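Local coordinates for protein iminosuccinate reductase (Paracoccus denitrificans, PDB 6RQA) that reduces iminosuccinate to L-aspartate with NADH, regenerating the amino donor of the beta-hydroxyaspartate cycle during glycolate and glyoxylate assimilation, at residues Asp243-Gln248 and Glu273-Ile278. Sequence-based numbering, arbitrary orientation.
Sequences DTKGKQ and ECQHAI. With NAD (nicotinamide-adenine-dinucleotide), chain C.
His276 and Gln275, on helix 275-279, grip the backbone of the type II beta turn Thr244-Lys247, which follows strand 235-239 in the Rossmann-type NAD-binding domain. His276 NE2 donates to Lys247 O at 2.6 Å, nearly straight (170°) and exactly in the ring plane. Gln275 suits its place because its amide both gives and takes: NE2 donates to Thr244 O at 3.2 Å and also to Gly272 O, tying the turn to the residues just before the helix, while Gly246 N donates to OE1 at 2.9 Å. Thr244 O also accepts the turn's own bond from Lys247 N, the two donors arriving from opposite faces of its plane. Gly246 takes the third turn position with a positive phi (121°), open to glycine because it has no CB to meet the preceding carbonyl O.

On the far side of the turn lies the cofactor. Asp243 OD2 accepts from NAD O2D at 2.7 Å, and Lys247, extended beyond CG, brings NZ to NAD O3D and into a salt bridge with Asp243 OD1. Carboxylate and ammonium together thus clasp the two ribose hydroxyls.

Packing completes the contact. Glu273 OE1 lies 3.7 Å from Gln248 CG, a van der Waals contact, its carboxylate held by Thr242 OG1, Glu249 N and Leu250 N. The His276 ring is sandwiched: Gln275 CG lies against one face, and the Gln248 amide, steadied by NE2 bonding to Leu250 O, stacks on the other, planes 19° apart, with Gln248 CG 4.0 Å from the ring centroid in a CH-pi contact.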
ATOM      1  N   ASP A 243      -7.818  15.781   8.662  1.00 60.33           N
ATOM      2  CA  ASP A 243      -7.253  14.893   7.652  1.00 65.51           C
ATOM      3  C   ASP A 243      -8.181  13.720   7.354  1.00 61.59           C
ATOM      4  O   ASP A 243      -7.732  12.696   6.832  1.00 62.19           O
ATOM      5  CB  ASP A 243      -5.878  14.378   8.087  1.00 62.41           C
ATOM      6  CG  ASP A 243      -5.922  13.637   9.411  1.00 52.87           C
ATOM      7  OD1 ASP A 243      -6.989  13.627  10.062  1.00 44.80           O
ATOM      8  OD2 ASP A 243      -4.885  13.062   9.802  1.00 54.51           O
ATOM      9  N   THR A 244      -9.465  13.851   7.680  1.00 59.08           N
ATOM     10  CA  THR A 244     -10.422  12.766   7.538  1.00 61.07           C
ATOM     11  C   THR A 244     -11.779  13.358   7.197  1.00 66.30           C
ATOM     12  O   THR A 244     -12.159  14.399   7.739  1.00 59.09           O
ATOM     13  CB  THR A 244     -10.508  11.930   8.824  1.00 54.33           C
ATOM     14  OG1 THR A 244      -9.245  11.299   9.071  1.00 61.17           O
ATOM     15  CG2 THR A 244     -11.588  10.861   8.714  1.00 55.54           C
ATOM     16  N   LYS A 245     -12.495  12.701   6.285  1.00 67.41           N
ATOM     17  CA  LYS A 245     -13.852  13.109   5.944  1.00 63.52           C
ATOM     18  C   LYS A 245     -14.730  13.073   7.189  1.00 52.26           C
ATOM     19  O   LYS A 245     -14.958  12.005   7.764  1.00 59.42           O
ATOM     20  CB  LYS A 245     -14.426  12.206   4.850  1.00 68.55           C
ATOM     21  CG  LYS A 245     -15.757  12.677   4.283  1.00 75.15           C
ATOM     22  CD  LYS A 245     -16.314  11.682   3.271  1.00 79.54           C
ATOM     23  CE  LYS A 245     -15.351  11.455   2.114  1.00 77.65           C
ATOM     24  NZ  LYS A 245     -15.091  12.702   1.341  1.00 77.55           N
ATOM     25  N   GLY A 246     -15.211  14.240   7.621  1.00 44.10           N
ATOM     26  CA  GLY A 246     -16.026  14.373   8.817  1.00 47.33           C
ATOM     27  C   GLY A 246     -15.423  15.289   9.864  1.00 57.20           C
ATOM     28  O   GLY A 246     -16.158  15.875  10.666  1.00 62.80           O
ATOM     29  N   LYS A 247     -14.098  15.420   9.875  1.00 56.41           N
ATOM     30  CA  LYS A 247     -13.436  16.314  10.811  1.00 52.68           C
ATOM     31  C   LYS A 247     -13.598  17.764  10.370  1.00 55.79           C
ATOM     32  O   LYS A 247     -13.771  18.062   9.185  1.00 61.45           O
ATOM     33  CB  LYS A 247     -11.951  15.969  10.933  1.00 48.97           C
ATOM     34  CG  LYS A 247     -11.669  14.683  11.696  1.00 45.81           C
ATOM     35  CD  LYS A 247     -10.177  14.401  11.765  1.00 43.82           C
ATOM     36  CE  LYS A 247      -9.888  13.125  12.539  1.00 49.52           C
ATOM     37  NZ  LYS A 247      -8.432  12.815  12.571  1.00 58.61           N
ATOM     38  N   GLN A 248     -13.538  18.670  11.343  1.00 60.35           N
ATOM     39  CA  GLN A 248     -13.718  20.088  11.069  1.00 58.30           C
ATOM     40  C   GLN A 248     -13.087  20.899  12.189  1.00 63.29           C
ATOM     41  O   GLN A 248     -13.248  20.571  13.368  1.00 61.23           O
ATOM     42  CB  GLN A 248     -15.204  20.445  10.932  1.00 51.94           C
ATOM     43  CG  GLN A 248     -15.461  21.900  10.580  1.00 49.10           C
ATOM     44  CD  GLN A 248     -16.936  22.222  10.491  1.00 62.46           C
ATOM     45  OE1 GLN A 248     -17.784  21.415  10.870  1.00 76.39           O
ATOM     46  NE2 GLN A 248     -17.254  23.409   9.987  1.00 69.99           N
ATOM     47  N   GLU A 273      -9.633  20.509   5.349  1.00 49.00           N
ATOM     48  CA  GLU A 273     -10.519  21.490   5.967  1.00 58.41           C
ATOM     49  C   GLU A 273     -11.486  22.091   4.954  1.00 50.73           C
ATOM     50  O   GLU A 273     -12.593  22.502   5.322  1.00 47.96           O
ATOM     51  CB  GLU A 273      -9.692  22.587   6.640  1.00 47.26           C
ATOM     52  CG  GLU A 273     -10.487  23.521   7.542  1.00 35.72           C
ATOM     53  CD  GLU A 273     -11.177  22.789   8.679  1.00 48.37           C
ATOM     54  OE1 GLU A 273     -12.388  23.012   8.882  1.00 57.85           O
ATOM     55  OE2 GLU A 273     -10.509  21.988   9.365  1.00 47.70           O
ATOM     56  N   CYS A 274     -11.097  22.139   3.680  1.00 50.58           N
ATOM     57  CA  CYS A 274     -11.949  22.700   2.637  1.00 63.13           C
ATOM     58  C   CYS A 274     -13.131  21.808   2.282  1.00 63.63           C
ATOM     59  O   CYS A 274     -13.973  22.230   1.481  1.00 64.72           O
ATOM     60  CB  CYS A 274     -11.121  22.974   1.380  1.00 67.47           C
ATOM     61  SG  CYS A 274      -9.739  24.107   1.624  1.00 69.93           S
ATOM     62  N   GLN A 275     -13.226  20.602   2.849  1.00 60.24           N
ATOM     63  CA  GLN A 275     -14.304  19.686   2.489  1.00 60.70           C
ATOM     64  C   GLN A 275     -15.682  20.243   2.825  1.00 64.50           C
ATOM     65  O   GLN A 275     -16.668  19.844   2.198  1.00 75.42           O
ATOM     66  CB  GLN A 275     -14.108  18.341   3.192  1.00 60.58           C
ATOM     67  CG  GLN A 275     -14.355  18.383   4.693  1.00 55.79           C
ATOM     68  CD  GLN A 275     -14.109  17.047   5.364  1.00 52.68           C
ATOM     69  OE1 GLN A 275     -15.003  16.206   5.444  1.00 63.21           O
ATOM     70  NE2 GLN A 275     -12.891  16.846   5.855  1.00 48.14           N
ATOM     71  N   HIS A 276     -15.773  21.154   3.793  1.00 63.19           N
ATOM     72  CA  HIS A 276     -17.061  21.692   4.207  1.00 60.33           C
ATOM     73  C   HIS A 276     -17.464  22.913   3.392  1.00 66.58           C
ATOM     74  O   HIS A 276     -18.640  23.062   3.043  1.00 76.70           O
ATOM     75  CB  HIS A 276     -17.027  22.031   5.697  1.00 60.17           C
ATOM     76  CG  HIS A 276     -16.567  20.894   6.556  1.00 59.62           C
ATOM     77  ND1 HIS A 276     -17.397  19.861   6.931  1.00 58.82           N
ATOM     78  CD2 HIS A 276     -15.358  20.621   7.099  1.00 57.78           C
ATOM     79  CE1 HIS A 276     -16.723  19.002   7.674  1.00 57.08           C
ATOM     80  NE2 HIS A 276     -15.481  19.439   7.790  1.00 58.14           N
ATOM     81  N   ALA A 277     -16.511  23.792   3.077  1.00 69.10           N
ATOM     82  CA  ALA A 277     -16.803  24.915   2.195  1.00 78.12           C
ATOM     83  C   ALA A 277     -17.009  24.470   0.753  1.00 81.89           C
ATOM     84  O   ALA A 277     -17.647  25.191  -0.021  1.00 78.52           O
ATOM     85  CB  ALA A 277     -15.683  25.953   2.273  1.00 72.06           C
ATOM     86  N   ILE A 278     -16.482  23.304   0.377  1.00 78.30           N
ATOM     87  CA  ILE A 278     -16.737  22.758  -0.952  1.00 77.37           C
ATOM     88  C   ILE A 278     -18.147  22.186  -1.033  1.00 83.53           C
ATOM     89  O   ILE A 278     -18.879  22.436  -1.997  1.00 93.98           O
ATOM     90  CB  ILE A 278     -15.675  21.698  -1.304  1.00 76.68           C
ATOM     91  CG1 ILE A 278     -14.351  22.365  -1.685  1.00 75.87           C
ATOM     92  CG2 ILE A 278     -16.163  20.793  -2.427  1.00 79.42           C
ATOM     93  CD1 ILE A 278     -14.407  23.133  -2.986  1.00 79.59           C
TER
HETATM   94  PA  NAD C 401      -4.114  14.195  20.176  0.82 75.29           P
HETATM   95  O1A NAD C 401      -5.374  13.402  20.382  0.82 74.69           O
HETATM   96  O2A NAD C 401      -2.800  14.157  20.888  0.82 69.43           O
HETATM   97  O5B NAD C 401      -4.722  15.738  20.689  0.82 69.20           O
HETATM   98  C5B NAD C 401      -5.987  15.865  20.167  0.82 56.92           C
HETATM   99  C4B NAD C 401      -6.518  17.230  20.521  0.82 57.34           C
HETATM  100  O4B NAD C 401      -7.743  17.417  19.837  0.82 53.49           O
HETATM  101  C3B NAD C 401      -6.829  17.168  22.013  0.82 73.51           C
HETATM  102  O3B NAD C 401      -5.666  17.606  22.638  0.82 82.06           O
HETATM  103  C2B NAD C 401      -7.982  18.171  22.134  0.82 66.49           C
HETATM  104  O2B NAD C 401      -7.530  19.473  22.298  0.82 66.72           O
HETATM  105  C1B NAD C 401      -8.656  18.082  20.707  0.82 58.13           C
HETATM  106  N9A NAD C 401      -9.865  17.251  20.737  0.82 62.12           N
HETATM  107  C8A NAD C 401     -10.029  15.898  21.088  0.82 69.34           C
HETATM  108  N7A NAD C 401     -11.294  15.488  20.988  0.82 73.60           N
HETATM  109  C5A NAD C 401     -11.997  16.624  20.547  0.82 74.78           C
HETATM  110  C6A NAD C 401     -13.367  16.851  20.250  0.82 78.93           C
HETATM  111  N6A NAD C 401     -14.263  15.832  20.383  0.82 74.07           N
HETATM  112  N1A NAD C 401     -13.791  18.087  19.830  0.82 82.43           N
HETATM  113  C2A NAD C 401     -12.831  19.058  19.723  0.82 76.16           C
HETATM  114  N3A NAD C 401     -11.503  18.992  19.965  0.82 70.01           N
HETATM  115  C4A NAD C 401     -11.119  17.738  20.385  0.82 70.42           C
HETATM  116  O3  NAD C 401      -4.098  14.162  18.566  0.82 90.46           O
HETATM  117  PN  NAD C 401      -2.700  14.506  17.898  0.82 83.58           P
HETATM  118  O1N NAD C 401      -1.897  15.692  18.371  0.82 73.00           O
HETATM  119  O2N NAD C 401      -2.258  13.140  17.509  0.82 84.72           O
HETATM  120  O5D NAD C 401      -3.078  15.074  16.253  0.82 83.90           O
HETATM  121  C5D NAD C 401      -4.255  15.755  16.339  0.82 73.88           C
HETATM  122  C4D NAD C 401      -4.816  15.908  14.948  0.82 65.32           C
HETATM  123  O4D NAD C 401      -3.714  16.065  14.028  0.82 67.08           O
HETATM  124  C3D NAD C 401      -5.518  14.564  14.590  0.82 61.50           C
HETATM  125  O3D NAD C 401      -6.768  14.909  14.109  0.82 56.40           O
HETATM  126  C2D NAD C 401      -4.620  13.988  13.481  0.82 63.63           C
HETATM  127  O2D NAD C 401      -5.315  13.395  12.437  0.82 68.66           O
HETATM  128  C1D NAD C 401      -4.051  15.308  12.909  0.82 58.36           C
HETATM  129  N1N NAD C 401      -2.766  15.019  12.157  0.82 48.34           N
HETATM  130  C2N NAD C 401      -2.597  15.695  10.983  0.82 47.39           C
HETATM  131  C3N NAD C 401      -1.443  15.483  10.232  0.82 49.80           C
HETATM  132  C7N NAD C 401      -1.338  16.265   8.965  0.82 43.11           C
HETATM  133  O7N NAD C 401      -0.374  16.158   8.215  0.82 31.67           O
HETATM  134  N7N NAD C 401      -2.380  17.113   8.680  0.82 41.81           N
HETATM  135  C4N NAD C 401      -0.478  14.584  10.688  0.82 47.08           C
HETATM  136  C5N NAD C 401      -0.677  13.908  11.886  0.82 47.95           C
HETATM  137  C6N NAD C 401      -1.841  14.130  12.631  0.82 50.76           C